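Side-chain contacts in DNR protein (Pseudomonas aeruginosa, PDB 2Z69), which probably acts as a DNA-binding transcription regulator of dissimilative nitrate respiration that senses nitric oxide, this chain being its sensor domain: residues 12-17 / 26-31; 18-23 / 117-122; 36-41 / 55-60; 45-50 / 85-90. All blocks are in the same frame, centred on the assembly; numbering follows the deposited sequence.

Interaction 1 of 4, residues 12-17 / 26-31; sequences QLLQSH and VQLQEL
The flat group here is the amide of Gln-15, and a methyl of Leu-28 sits on one of its faces. Leu-28 CD2 stands above the amide plane, closest to the oxygen: CD2 to Gln-15 OE1 measures 3.1 Å, against 3.5 Å from CD2 to Gln-15 CD. Nothing from 26-31 rests on the opposite face. At the nitrogen end, NE2 is hydrogen-bonded to the backbone oxygen of Leu-23, which limits how far the amide can rotate beneath the methyl. The short methyl-to-oxygen distance marks close van der Waals packing. Gln-15 reaches this position because its chain bends at chi2 (75°), folding the amide toward helix 25-33. Leu-28 has CG anti to the backbone N (chi1 -164°), and its second methyl, CD1, lies 4.3 Å from Leu-14 CB. One leucine thus packs against two consecutive residues, through a polar face and an apolar CB. Leu-14 and Leu-28 are both buried, whereas Gln-15 remains partly exposed. The contact joins helices 6-14 and 25-33 on the N-terminal side of the sensor domain. Leu-14 also packs against Tyr-58 of strand 55-59, Leu-28 touches Gln-11 and Phe-20, and Leu-31, one turn on, meets Tyr-119 of helix 116-123.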
loop_
_atom_site.group_PDB
_atom_site.type_symbol
_atom_site.label_atom_id
_atom_site.label_comp_id
_atom_site.label_asym_id
_atom_site.label_seq_id
_atom_site.Cartn_x
_atom_site.Cartn_y
_atom_site.Cartn_z
ATOM N N GLN B 12 17.375 -14.498 15.135
ATOM C CA GLN B 12 18.606 -13.830 14.695
ATOM C C GLN B 12 18.747 -13.595 13.181
ATOM O O GLN B 12 19.068 -12.476 12.765
ATOM C CB GLN B 12 19.823 -14.585 15.226
ATOM C CG GLN B 12 21.145 -13.845 15.069
ATOM C CD GLN B 12 22.178 -14.291 16.083
ATOM O OE1 GLN B 12 21.875 -14.442 17.271
ATOM N NE2 GLN B 12 23.410 -14.493 15.626
ATOM N N LEU B 13 18.519 -14.626 12.363
ATOM C CA LEU B 13 18.655 -14.478 10.897
ATOM C C LEU B 13 17.456 -13.750 10.267
ATOM O O LEU B 13 17.611 -12.964 9.336
ATOM C CB LEU B 13 18.999 -15.816 10.200
ATOM C CG LEU B 13 17.987 -16.810 9.611
ATOM C CD1 LEU B 13 18.689 -17.836 8.730
ATOM C CD2 LEU B 13 17.176 -17.513 10.680
ATOM N N LEU B 14 16.271 -13.972 10.818
ATOM C CA LEU B 14 15.064 -13.300 10.352
ATOM C C LEU B 14 15.007 -11.821 10.653
ATOM O O LEU B 14 14.385 -11.064 9.893
ATOM C CB LEU B 14 13.828 -13.962 10.943
ATOM C CG LEU B 14 13.588 -15.340 10.357
ATOM C CD1 LEU B 14 12.339 -15.935 10.979
ATOM C CD2 LEU B 14 13.402 -15.188 8.863
ATOM N N GLN B 15 15.615 -11.408 11.772
ATOM C CA GLN B 15 15.498 -10.032 12.224
ATOM C C GLN B 15 16.248 -9.080 11.284
ATOM O O GLN B 15 15.951 -7.887 11.230
ATOM C CB GLN B 15 15.961 -9.891 13.690
ATOM C CG GLN B 15 15.510 -8.608 14.368
ATOM C CD GLN B 15 14.025 -8.594 14.758
ATOM O OE1 GLN B 15 13.643 -9.090 15.825
ATOM N NE2 GLN B 15 13.192 -7.981 13.915
ATOM N N SER B 16 17.201 -9.611 10.522
ATOM C CA SER B 16 17.976 -8.786 9.578
ATOM C C SER B 16 17.142 -8.355 8.374
ATOM O O SER B 16 17.336 -7.274 7.816
ATOM C CB SER B 16 19.236 -9.524 9.105
ATOM O OG SER B 16 18.932 -10.845 8.698
ATOM N N HIS B 17 16.209 -9.207 7.995
ATOM C CA HIS B 17 15.402 -9.016 6.811
ATOM C C HIS B 17 14.301 -7.962 6.993
ATOM O O HIS B 17 13.557 -8.009 7.973
ATOM C CB HIS B 17 14.775 -10.360 6.426
ATOM C CG HIS B 17 14.125 -10.345 5.085
ATOM N ND1 HIS B 17 12.911 -9.740 4.857
ATOM C CD2 HIS B 17 14.534 -10.833 3.893
ATOM C CE1 HIS B 17 12.594 -9.856 3.581
ATOM N NE2 HIS B 17 13.559 -10.526 2.974
ATOM N N VAL B 26 9.050 -10.155 20.584
ATOM C CA VAL B 26 7.810 -10.848 20.947
ATOM C C VAL B 26 7.007 -11.241 19.703
ATOM O O VAL B 26 6.619 -12.399 19.552
ATOM C CB VAL B 26 6.925 -9.990 21.898
ATOM C CG1 VAL B 26 5.745 -10.812 22.430
ATOM C CG2 VAL B 26 7.752 -9.444 23.043
ATOM N N GLN B 27 6.777 -10.271 18.822
ATOM C CA GLN B 27 6.009 -10.474 17.583
ATOM C C GLN B 27 6.659 -11.476 16.649
ATOM O O GLN B 27 5.969 -12.275 16.020
ATOM C CB GLN B 27 5.779 -9.136 16.864
ATOM C CG GLN B 27 4.737 -8.244 17.572
ATOM C CD GLN B 27 4.738 -6.806 17.080
ATOM O OE1 GLN B 27 5.670 -6.359 16.411
ATOM N NE2 GLN B 27 3.694 -6.066 17.429
ATOM N N LEU B 28 7.988 -11.434 16.579
ATOM C CA LEU B 28 8.770 -12.338 15.738
ATOM C C LEU B 28 8.635 -13.789 16.207
ATOM O O LEU B 28 8.416 -14.693 15.396
ATOM C CB LEU B 28 10.242 -11.903 15.715
ATOM C CG LEU B 28 11.141 -12.480 14.627
ATOM C CD1 LEU B 28 10.428 -12.580 13.267
ATOM C CD2 LEU B 28 12.394 -11.650 14.511
ATOM N N GLN B 29 8.755 -13.986 17.520
ATOM C CA GLN B 29 8.562 -15.271 18.177
ATOM C C GLN B 29 7.194 -15.850 17.819
ATOM O O GLN B 29 7.085 -17.016 17.470
ATOM C CB GLN B 29 8.707 -15.084 19.707
ATOM C CG GLN B 29 8.730 -16.359 20.564
ATOM C CD GLN B 29 8.478 -16.095 22.069
ATOM O OE1 GLN B 29 7.379 -15.701 22.480
ATOM N NE2 GLN B 29 9.499 -16.334 22.888
ATOM N N GLU B 30 6.154 -15.022 17.890
ATOM C CA GLU B 30 4.781 -15.463 17.627
ATOM C C GLU B 30 4.592 -15.890 16.165
ATOM O O GLU B 30 3.871 -16.848 15.872
ATOM C CB GLU B 30 3.782 -14.368 18.022
ATOM C CG GLU B 30 2.309 -14.806 17.989
ATOM C CD GLU B 30 1.332 -13.762 18.529
ATOM O OE1 GLU B 30 1.762 -12.790 19.194
ATOM O OE2 GLU B 30 0.112 -13.922 18.299
ATOM N N LEU B 31 5.270 -15.179 15.266
ATOM C CA LEU B 31 5.254 -15.464 13.829
ATOM C C LEU B 31 5.934 -16.795 13.506
ATOM O O LEU B 31 5.363 -17.625 12.782
ATOM C CB LEU B 31 5.910 -14.303 13.052
ATOM C CG LEU B 31 5.852 -14.272 11.520
ATOM C CD1 LEU B 31 4.421 -14.436 10.992
ATOM C CD2 LEU B 31 6.473 -12.994 10.999
#

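Interaction 2 of 4, residues 18-23 / 117-122; sequences HLFEPL and KAYLRQ
Tyr-119 reaches from helix 116-123 to the backbone of Leu-19, with CG anti to its own N (chi1 -176°). Its CB lies against the ring of Phe-56, which also meets the tyrosine ring edge to face. Farther out, CE1 comes within 4.5 Å of Phe-20 CE2 on one flank and 3.3 Å of Leu-19 O, which lies in the tyrosine plane at the ring edge. The OH donates a 2.7 Å hydrogen bond to Leu-19 O, in the carbonyl plane and on a lone pair (C=O...O angle 132°). Leu-19 CD2 closes over the same hydroxyl at 3.6 Å, its side chain roughly perpendicular to the tyrosine. A type I beta turn, Phe-20 to Leu-23, follows the gripped carbonyl in the connection between helices 6-14 and 25-33, so the bond ties that connection to helix 116-123, which follows the last barrel strand, 109-115, of the cyclic nucleotide-binding fold. Beyond the turn, Leu-23 CD2 rests 3.9 Å from Gln-122 CB. Leu-129 of helix 127-140 touches both Leu-23 and Tyr-119.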
loop_
_atom_site.group_PDB
_atom_site.type_symbol
_atom_site.label_atom_id
_atom_site.label_comp_id
_atom_site.label_asym_id
_atom_site.label_seq_id
_atom_site.Cartn_x
_atom_site.Cartn_y
_atom_site.Cartn_z
ATOM N N HIS B 18 14.173 -7.048 6.030
ATOM C CA HIS B 18 13.223 -5.915 6.121
ATOM C C HIS B 18 11.752 -6.261 6.425
ATOM O O HIS B 18 11.017 -5.395 6.907
ATOM C CB HIS B 18 13.274 -5.035 4.860
ATOM C CG HIS B 18 12.788 -5.726 3.622
ATOM N ND1 HIS B 18 11.450 -5.821 3.296
ATOM C CD2 HIS B 18 13.461 -6.387 2.646
ATOM C CE1 HIS B 18 11.322 -6.508 2.171
ATOM N NE2 HIS B 18 12.527 -6.848 1.749
ATOM N N LEU B 19 11.313 -7.496 6.145
ATOM C CA LEU B 19 9.902 -7.872 6.404
ATOM C C LEU B 19 9.602 -8.172 7.870
ATOM O O LEU B 19 8.431 -8.141 8.302
ATOM C CB LEU B 19 9.463 -9.058 5.528
ATOM C CG LEU B 19 9.058 -8.691 4.101
ATOM C CD1 LEU B 19 8.480 -9.878 3.369
ATOM C CD2 LEU B 19 8.085 -7.510 4.069
ATOM N N PHE B 20 10.665 -8.466 8.619
ATOM C CA PHE B 20 10.568 -8.922 9.998
ATOM C C PHE B 20 11.306 -7.976 10.927
ATOM O O PHE B 20 11.122 -8.037 12.134
ATOM C CB PHE B 20 11.127 -10.353 10.151
ATOM C CG PHE B 20 10.613 -11.317 9.128
ATOM C CD1 PHE B 20 11.331 -11.562 7.960
ATOM C CD2 PHE B 20 9.401 -11.953 9.310
ATOM C CE1 PHE B 20 10.847 -12.461 6.990
ATOM C CE2 PHE B 20 8.906 -12.822 8.346
ATOM C CZ PHE B 20 9.639 -13.085 7.191
ATOM N N GLU B 21 12.140 -7.109 10.351
ATOM C CA GLU B 21 12.939 -6.132 11.120
ATOM C C GLU B 21 12.122 -5.244 12.076
ATOM O O GLU B 21 12.450 -5.165 13.275
ATOM C CB GLU B 21 13.807 -5.281 10.168
ATOM C CG GLU B 21 14.192 -3.891 10.686
ATOM C CD GLU B 21 15.145 -3.944 11.859
ATOM O OE1 GLU B 21 15.847 -4.970 12.001
ATOM O OE2 GLU B 21 15.191 -2.963 12.641
ATOM N N PRO B 22 11.063 -4.566 11.567
ATOM C CA PRO B 22 10.331 -3.639 12.457
ATOM C C PRO B 22 9.520 -4.342 13.559
ATOM O O PRO B 22 9.002 -3.677 14.472
ATOM C CB PRO B 22 9.401 -2.879 11.496
ATOM C CG PRO B 22 9.877 -3.230 10.088
ATOM C CD PRO B 22 10.492 -4.579 10.205
ATOM N N LEU B 23 9.427 -5.673 13.471
ATOM C CA LEU B 23 8.778 -6.481 14.492
ATOM C C LEU B 23 9.610 -6.516 15.760
ATOM O O LEU B 23 10.844 -6.546 15.694
ATOM C CB LEU B 23 8.557 -7.906 13.991
ATOM C CG LEU B 23 7.540 -8.096 12.863
ATOM C CD1 LEU B 23 7.442 -9.569 12.486
ATOM C CD2 LEU B 23 6.180 -7.568 13.270
ATOM N N LYS B 117 -2.222 -14.795 7.160
ATOM C CA LYS B 117 -3.075 -14.392 8.282
ATOM C C LYS B 117 -2.315 -14.043 9.590
ATOM O O LYS B 117 -2.660 -13.091 10.270
ATOM C CB LYS B 117 -4.175 -15.456 8.530
ATOM N N ALA B 118 -1.286 -14.822 9.922
ATOM C CA ALA B 118 -0.481 -14.549 11.113
ATOM C C ALA B 118 0.386 -13.328 10.934
ATOM O O ALA B 118 0.559 -12.582 11.854
ATOM C CB ALA B 118 0.395 -15.749 11.477
ATOM N N TYR B 119 0.959 -13.130 9.759
ATOM C CA TYR B 119 1.784 -11.940 9.541
ATOM C C TYR B 119 0.916 -10.672 9.674
ATOM O O TYR B 119 1.277 -9.720 10.393
ATOM C CB TYR B 119 2.512 -12.022 8.190
ATOM C CG TYR B 119 3.470 -10.881 7.909
ATOM C CD1 TYR B 119 4.728 -10.828 8.503
ATOM C CD2 TYR B 119 3.106 -9.846 7.060
ATOM C CE1 TYR B 119 5.608 -9.770 8.226
ATOM C CE2 TYR B 119 3.966 -8.791 6.798
ATOM C CZ TYR B 119 5.217 -8.768 7.371
ATOM O OH TYR B 119 6.046 -7.712 7.081
ATOM N N LEU B 120 -0.253 -10.700 9.033
ATOM C CA LEU B 120 -1.155 -9.567 9.025
ATOM C C LEU B 120 -1.710 -9.272 10.420
ATOM O O LEU B 120 -2.062 -8.137 10.728
ATOM C CB LEU B 120 -2.291 -9.785 8.009
ATOM C CG LEU B 120 -1.925 -9.730 6.514
ATOM C CD1 LEU B 120 -3.043 -10.311 5.639
ATOM C CD2 LEU B 120 -1.632 -8.276 6.116
ATOM N N ARG B 121 -1.749 -10.287 11.271
ATOM C CA ARG B 121 -2.115 -10.098 12.661
ATOM C C ARG B 121 -1.093 -9.239 13.406
ATOM O O ARG B 121 -1.479 -8.399 14.230
ATOM C CB ARG B 121 -2.268 -11.452 13.341
ATOM C CG ARG B 121 -3.432 -11.549 14.350
ATOM C CD ARG B 121 -3.595 -13.013 14.805
ATOM N NE ARG B 121 -3.881 -13.881 13.673
ATOM C CZ ARG B 121 -3.422 -15.122 13.522
ATOM N NH1 ARG B 121 -2.623 -15.675 14.436
ATOM N NH2 ARG B 121 -3.752 -15.806 12.434
ATOM N N GLN B 122 0.196 -9.455 13.134
ATOM C CA GLN B 122 1.285 -8.654 13.747
ATOM C C GLN B 122 1.223 -7.234 13.243
ATOM O O GLN B 122 1.434 -6.270 13.984
ATOM C CB GLN B 122 2.678 -9.207 13.404
ATOM C CG GLN B 122 2.859 -10.661 13.690
ATOM C CD GLN B 122 2.323 -11.029 15.044
ATOM O OE1 GLN B 122 2.834 -10.576 16.074
ATOM N NE2 GLN B 122 1.266 -11.839 15.057
#

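Interaction 3 of 4, residues 36-41 / 55-60; sequences DLVNLD and AFYYLI
Apolar packing carries this contact, in two separate patches. In the first, methyl meets methyl: Leu-37 CD1 lies 3.9 Å from Ile-60 CD1, the two side chains crossing at about a right angle. Leu-37 reaches across by holding CG anti to its backbone N (chi1 -174°), while Ile-60 extends from the corner where the chain leaves strand 55-59. The second patch is a methyl against an aromatic rim. Val-38 CG2 approaches Tyr-57 CE2 at 4.4 Å, close to the ring plane, and thus meets the edge of the tyrosine. This is a loose contact, with only 105 Å² buried in all. Polar links run to the intervening strand instead: Asp-36 forms a salt bridge with Arg-113, and Asn-39 bonds to Gln-110. The wide spacing has the same cause, since the closest CA atoms, those of Val-38 and Tyr-57, are 9.3 Å apart. Strand 109-115 lies between 36-40 and 55-59 and is antiparallel to both, so the contact spans one strand of the four-stranded sheet. Leu-37 and Val-38, being consecutive, face opposite sides of that sheet; on the side of Val-38, Tyr-57 packs against Val-46 of strand 45-47 in the other sheet of the barrel.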
loop_
_atom_site.group_PDB
_atom_site.type_symbol
_atom_site.label_atom_id
_atom_site.label_comp_id
_atom_site.label_asym_id
_atom_site.label_seq_id
_atom_site.Cartn_x
_atom_site.Cartn_y
_atom_site.Cartn_z
ATOM N N ASP B 36 5.658 -23.116 9.419
ATOM C CA ASP B 36 6.008 -24.501 9.120
ATOM C C ASP B 36 7.412 -24.539 8.529
ATOM O O ASP B 36 7.775 -23.699 7.730
ATOM C CB ASP B 36 5.065 -25.074 8.057
ATOM C CG ASP B 36 3.613 -25.084 8.502
ATOM O OD1 ASP B 36 3.354 -25.456 9.672
ATOM O OD2 ASP B 36 2.736 -24.748 7.666
ATOM N N LEU B 37 8.186 -25.544 8.894
ATOM C CA LEU B 37 9.433 -25.822 8.214
ATOM C C LEU B 37 9.172 -26.679 6.966
ATOM O O LEU B 37 8.416 -27.683 7.020
ATOM C CB LEU B 37 10.351 -26.577 9.160
ATOM C CG LEU B 37 11.744 -26.807 8.614
ATOM C CD1 LEU B 37 12.461 -25.493 8.494
ATOM C CD2 LEU B 37 12.458 -27.785 9.573
ATOM N N VAL B 38 9.784 -26.283 5.848
ATOM C CA VAL B 38 9.467 -26.904 4.567
ATOM C C VAL B 38 10.760 -27.383 3.967
ATOM O O VAL B 38 11.722 -26.614 3.844
ATOM C CB VAL B 38 8.759 -25.912 3.572
ATOM C CG1 VAL B 38 8.514 -26.587 2.203
ATOM C CG2 VAL B 38 7.461 -25.379 4.165
ATOM N N ASN B 39 10.773 -28.653 3.584
ATOM C CA ASN B 39 11.972 -29.272 3.040
ATOM C C ASN B 39 11.753 -29.706 1.597
ATOM O O ASN B 39 10.786 -30.441 1.328
ATOM C CB ASN B 39 12.308 -30.498 3.865
ATOM C CG ASN B 39 12.618 -30.166 5.300
ATOM O OD1 ASN B 39 13.545 -29.424 5.582
ATOM N ND2 ASN B 39 11.896 -30.799 6.227
ATOM N N LEU B 40 12.671 -29.349 0.684
ATOM C CA LEU B 40 12.399 -29.655 -0.742
ATOM C C LEU B 40 13.569 -30.196 -1.500
ATOM O O LEU B 40 14.659 -29.704 -1.342
ATOM C CB LEU B 40 11.908 -28.398 -1.483
ATOM C CG LEU B 40 10.555 -27.753 -1.132
ATOM C CD1 LEU B 40 10.458 -26.435 -1.881
ATOM C CD2 LEU B 40 9.319 -28.655 -1.400
ATOM N N ASP B 41 13.320 -31.192 -2.342
ATOM C CA ASP B 41 14.327 -31.695 -3.251
ATOM C C ASP B 41 14.378 -30.785 -4.469
ATOM O O ASP B 41 13.453 -30.025 -4.700
ATOM C CB ASP B 41 13.958 -33.106 -3.673
ATOM C CG ASP B 41 14.387 -34.136 -2.661
ATOM O OD1 ASP B 41 15.313 -33.846 -1.847
ATOM O OD2 ASP B 41 13.819 -35.246 -2.706
ATOM N N ALA B 55 0.145 -18.300 2.141
ATOM C CA ALA B 55 1.417 -18.192 2.850
ATOM C C ALA B 55 2.492 -17.551 1.994
ATOM O O ALA B 55 2.418 -17.618 0.775
ATOM C CB ALA B 55 1.869 -19.559 3.294
ATOM N N PHE B 56 3.463 -16.896 2.625
ATOM C CA PHE B 56 4.701 -16.538 1.934
ATOM C C PHE B 56 5.871 -17.271 2.607
ATOM O O PHE B 56 5.672 -17.908 3.644
ATOM C CB PHE B 56 4.924 -15.028 1.926
ATOM C CG PHE B 56 5.180 -14.444 3.270
ATOM C CD1 PHE B 56 4.127 -14.252 4.180
ATOM C CD2 PHE B 56 6.463 -14.025 3.626
ATOM C CE1 PHE B 56 4.354 -13.693 5.429
ATOM C CE2 PHE B 56 6.709 -13.468 4.885
ATOM C CZ PHE B 56 5.655 -13.284 5.780
ATOM N N TYR B 57 7.060 -17.160 2.009
ATOM C CA TYR B 57 8.190 -18.019 2.316
ATOM C C TYR B 57 9.469 -17.223 2.605
ATOM O O TYR B 57 9.733 -16.199 1.992
ATOM C CB TYR B 57 8.435 -18.987 1.166
ATOM C CG TYR B 57 7.288 -19.947 1.027
ATOM C CD1 TYR B 57 6.107 -19.576 0.374
ATOM C CD2 TYR B 57 7.354 -21.202 1.628
ATOM C CE1 TYR B 57 5.013 -20.475 0.309
ATOM C CE2 TYR B 57 6.286 -22.068 1.588
ATOM C CZ TYR B 57 5.139 -21.716 0.907
ATOM O OH TYR B 57 4.097 -22.644 0.881
ATOM N N TYR B 58 10.226 -17.691 3.591
ATOM C CA TYR B 58 11.610 -17.276 3.732
ATOM C C TYR B 58 12.494 -18.455 3.324
ATOM O O TYR B 58 12.307 -19.584 3.808
ATOM C CB TYR B 58 11.872 -16.880 5.166
ATOM C CG TYR B 58 13.292 -16.493 5.456
ATOM C CD1 TYR B 58 14.176 -17.439 5.964
ATOM C CD2 TYR B 58 13.749 -15.204 5.217
ATOM C CE1 TYR B 58 15.477 -17.134 6.249
ATOM C CE2 TYR B 58 15.089 -14.859 5.520
ATOM C CZ TYR B 58 15.930 -15.851 6.033
ATOM O OH TYR B 58 17.221 -15.616 6.321
ATOM N N LEU B 59 13.449 -18.199 2.437
ATOM C CA LEU B 59 14.343 -19.257 1.946
ATOM C C LEU B 59 15.579 -19.354 2.850
ATOM O O LEU B 59 16.490 -18.516 2.804
ATOM C CB LEU B 59 14.730 -18.978 0.462
ATOM C CG LEU B 59 15.499 -20.006 -0.359
ATOM C CD1 LEU B 59 14.871 -21.377 -0.294
ATOM C CD2 LEU B 59 15.633 -19.521 -1.809
ATOM N N ILE B 60 15.609 -20.386 3.691
ATOM C CA ILE B 60 16.729 -20.552 4.618
ATOM C C ILE B 60 17.963 -20.929 3.793
ATOM O O ILE B 60 18.978 -20.264 3.864
ATOM C CB ILE B 60 16.447 -21.608 5.715
ATOM C CG1 ILE B 60 15.188 -21.241 6.526
ATOM C CG2 ILE B 60 17.679 -21.810 6.617
ATOM C CD1 ILE B 60 14.411 -22.493 6.968
#

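Interaction 4 of 4, residues 45-50 / 85-90; sequences YVFRQG and NTFAEA
The Phe-47 and Phe-87 side chains reach in from opposite sheets and pass alongside each other, with their ring planes inclined at about 40°, so they form neither a parallel stack nor a T. Phe-47 CE1 lies in the plane of the Phe-87 ring at its edge, 3.7 Å from Phe-87 CE2. Val-46 comes head-on to the next part of that edge, its CG1 4.0 Å and its CG2 4.1 Å from Phe-87 CZ, so two neighbouring residues share one rim. Both can do so because they form a classic beta bulge opposite Ala-103 on strand 102-105, which turns both side chains toward 85-90. The contact bridges the two sheets of the beta barrel in the cyclic nucleotide-binding domain, strand 45-47 belonging to one and strand 86-87 to the other. With CG set between its backbone N and carbonyl carbon (chi1 52°), Phe-47 sends its ring inward, bringing CE1 to the Phe-87 edge. Ala-88 CB touches the Phe-47 ring obliquely, 3.8 Å from CE1 and 3.9 Å from CZ. Aromatic neighbours extend the cluster: Tyr-99 stacks on Phe-47, and Tyr-57 lies beside Phe-87 with planes about 15° apart. Leu-151 of the second subunit also packs on Phe-47.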
loop_
_atom_site.group_PDB
_atom_site.type_symbol
_atom_site.label_atom_id
_atom_site.label_comp_id
_atom_site.label_asym_id
_atom_site.label_seq_id
_atom_site.Cartn_x
_atom_site.Cartn_y
_atom_site.Cartn_z
ATOM N N TYR B 45 8.036 -28.563 -5.964
ATOM C CA TYR B 45 7.309 -27.312 -5.958
ATOM C C TYR B 45 7.138 -26.725 -4.577
ATOM O O TYR B 45 6.792 -27.458 -3.641
ATOM C CB TYR B 45 5.947 -27.487 -6.642
ATOM C CG TYR B 45 6.152 -27.797 -8.102
ATOM C CD1 TYR B 45 6.105 -29.112 -8.553
ATOM C CD2 TYR B 45 6.522 -26.791 -8.993
ATOM C CE1 TYR B 45 6.339 -29.428 -9.917
ATOM C CE2 TYR B 45 6.753 -27.072 -10.349
ATOM C CZ TYR B 45 6.663 -28.390 -10.801
ATOM O OH TYR B 45 6.917 -28.682 -12.104
ATOM N N VAL B 46 7.373 -25.415 -4.436
ATOM C CA VAL B 46 7.009 -24.731 -3.178
ATOM C C VAL B 46 5.476 -24.459 -3.221
ATOM O O VAL B 46 4.776 -24.700 -2.270
ATOM C CB VAL B 46 7.688 -23.413 -2.988
ATOM C CG1 VAL B 46 7.455 -22.928 -1.553
ATOM C CG2 VAL B 46 9.213 -23.512 -3.268
ATOM N N PHE B 47 4.991 -23.940 -4.350
ATOM C CA PHE B 47 3.569 -23.846 -4.605
ATOM C C PHE B 47 3.399 -23.815 -6.123
ATOM O O PHE B 47 4.391 -23.603 -6.855
ATOM C CB PHE B 47 2.963 -22.611 -3.944
ATOM C CG PHE B 47 3.684 -21.300 -4.264
ATOM C CD1 PHE B 47 4.505 -20.714 -3.334
ATOM C CD2 PHE B 47 3.465 -20.629 -5.476
ATOM C CE1 PHE B 47 5.134 -19.436 -3.618
ATOM C CE2 PHE B 47 4.077 -19.415 -5.757
ATOM C CZ PHE B 47 4.917 -18.822 -4.808
ATOM N N ARG B 48 2.183 -24.118 -6.568
ATOM C CA ARG B 48 1.817 -24.141 -7.990
ATOM C C ARG B 48 0.823 -23.014 -8.322
ATOM O O ARG B 48 -0.010 -22.661 -7.498
ATOM C CB ARG B 48 1.224 -25.505 -8.388
ATOM C CG ARG B 48 2.139 -26.707 -8.027
ATOM C CD ARG B 48 1.371 -28.062 -8.159
ATOM N NE ARG B 48 2.268 -29.180 -7.802
ATOM C CZ ARG B 48 2.561 -29.480 -6.547
ATOM N NH1 ARG B 48 2.004 -28.769 -5.570
ATOM N NH2 ARG B 48 3.358 -30.505 -6.268
ATOM N N GLN B 49 0.930 -22.462 -9.531
ATOM C CA GLN B 49 0.053 -21.421 -9.962
ATOM C C GLN B 49 -1.375 -21.973 -9.849
ATOM O O GLN B 49 -1.616 -23.109 -10.215
ATOM C CB GLN B 49 0.381 -20.996 -11.393
ATOM C CG GLN B 49 -0.711 -20.035 -12.036
ATOM C CD GLN B 49 -0.265 -19.450 -13.354
ATOM O OE1 GLN B 49 0.914 -19.557 -13.727
ATOM N NE2 GLN B 49 -1.201 -18.810 -14.076
ATOM N N GLY B 50 -2.284 -21.169 -9.287
ATOM C CA GLY B 50 -3.713 -21.511 -9.225
ATOM C C GLY B 50 -4.105 -22.181 -7.920
ATOM O O GLY B 50 -5.265 -22.424 -7.675
ATOM N N ASN B 85 16.304 -14.776 1.545
ATOM C CA ASN B 85 15.365 -13.843 0.937
ATOM C C ASN B 85 13.987 -14.408 1.000
ATOM O O ASN B 85 13.850 -15.595 1.206
ATOM C CB ASN B 85 15.701 -13.624 -0.517
ATOM C CG ASN B 85 16.829 -12.692 -0.682
ATOM O OD1 ASN B 85 16.658 -11.494 -0.560
ATOM N ND2 ASN B 85 18.007 -13.226 -0.944
ATOM N N THR B 86 12.982 -13.541 0.868
ATOM C CA THR B 86 11.570 -13.940 0.968
ATOM C C THR B 86 10.999 -13.917 -0.415
ATOM O O THR B 86 11.571 -13.319 -1.295
ATOM C CB THR B 86 10.708 -12.995 1.864
ATOM O OG1 THR B 86 10.903 -11.621 1.462
ATOM C CG2 THR B 86 11.087 -13.165 3.349
ATOM N N PHE B 87 9.872 -14.595 -0.596
ATOM C CA PHE B 87 9.130 -14.522 -1.823
ATOM C C PHE B 87 7.652 -14.775 -1.568
ATOM O O PHE B 87 7.279 -15.360 -0.552
ATOM C CB PHE B 87 9.725 -15.467 -2.908
ATOM C CG PHE B 87 9.732 -16.946 -2.539
ATOM C CD1 PHE B 87 10.845 -17.523 -1.908
ATOM C CD2 PHE B 87 8.682 -17.761 -2.924
ATOM C CE1 PHE B 87 10.876 -18.883 -1.639
ATOM C CE2 PHE B 87 8.691 -19.110 -2.664
ATOM C CZ PHE B 87 9.773 -19.681 -2.021
ATOM N N ALA B 88 6.813 -14.299 -2.485
ATOM C CA ALA B 88 5.357 -14.447 -2.387
ATOM C C ALA B 88 4.649 -13.527 -1.368
ATOM O O ALA B 88 3.435 -13.641 -1.184
ATOM C CB ALA B 88 4.966 -15.957 -2.167
ATOM N N GLU B 89 5.374 -12.600 -0.744
ATOM C CA GLU B 89 4.760 -11.715 0.262
ATOM C C GLU B 89 3.785 -10.721 -0.384
ATOM O O GLU B 89 2.836 -10.270 0.251
ATOM C CB GLU B 89 5.820 -10.955 1.056
ATOM C CG GLU B 89 6.689 -10.022 0.218
ATOM C CD GLU B 89 8.020 -10.652 -0.199
ATOM O OE1 GLU B 89 8.081 -11.881 -0.355
ATOM O OE2 GLU B 89 9.005 -9.915 -0.374
ATOM N N ALA B 90 4.008 -10.425 -1.662
ATOM C CA ALA B 90 3.111 -9.575 -2.422
ATOM C C ALA B 90 1.692 -10.126 -2.499
ATOM O O ALA B 90 0.772 -9.386 -2.819
ATOM C CB ALA B 90 3.661 -9.320 -3.830
#

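The four contacts run from the N-terminal helices into the barrel. Interactions 1 and 2 have centres 8 Å apart and alternate along the chain: 18-23 connects the helices of interaction 1, and Gln-15 binds Leu-23. Interactions 3 and 4, 10 Å apart, share a sheet in which strands 55-59 and 86-87 are neighbours, joined by backbone bonds such as that between Tyr-57 and Phe-87. Both fall between the two segments of interaction 2, whose centre is about 17 Å from each. Phe-56 and Thr-86, touched by Leu-19 and Phe-20, link the helical side to the barrel. Packing is therefore continuous from the helices to interaction 4, where the second subunit makes contact.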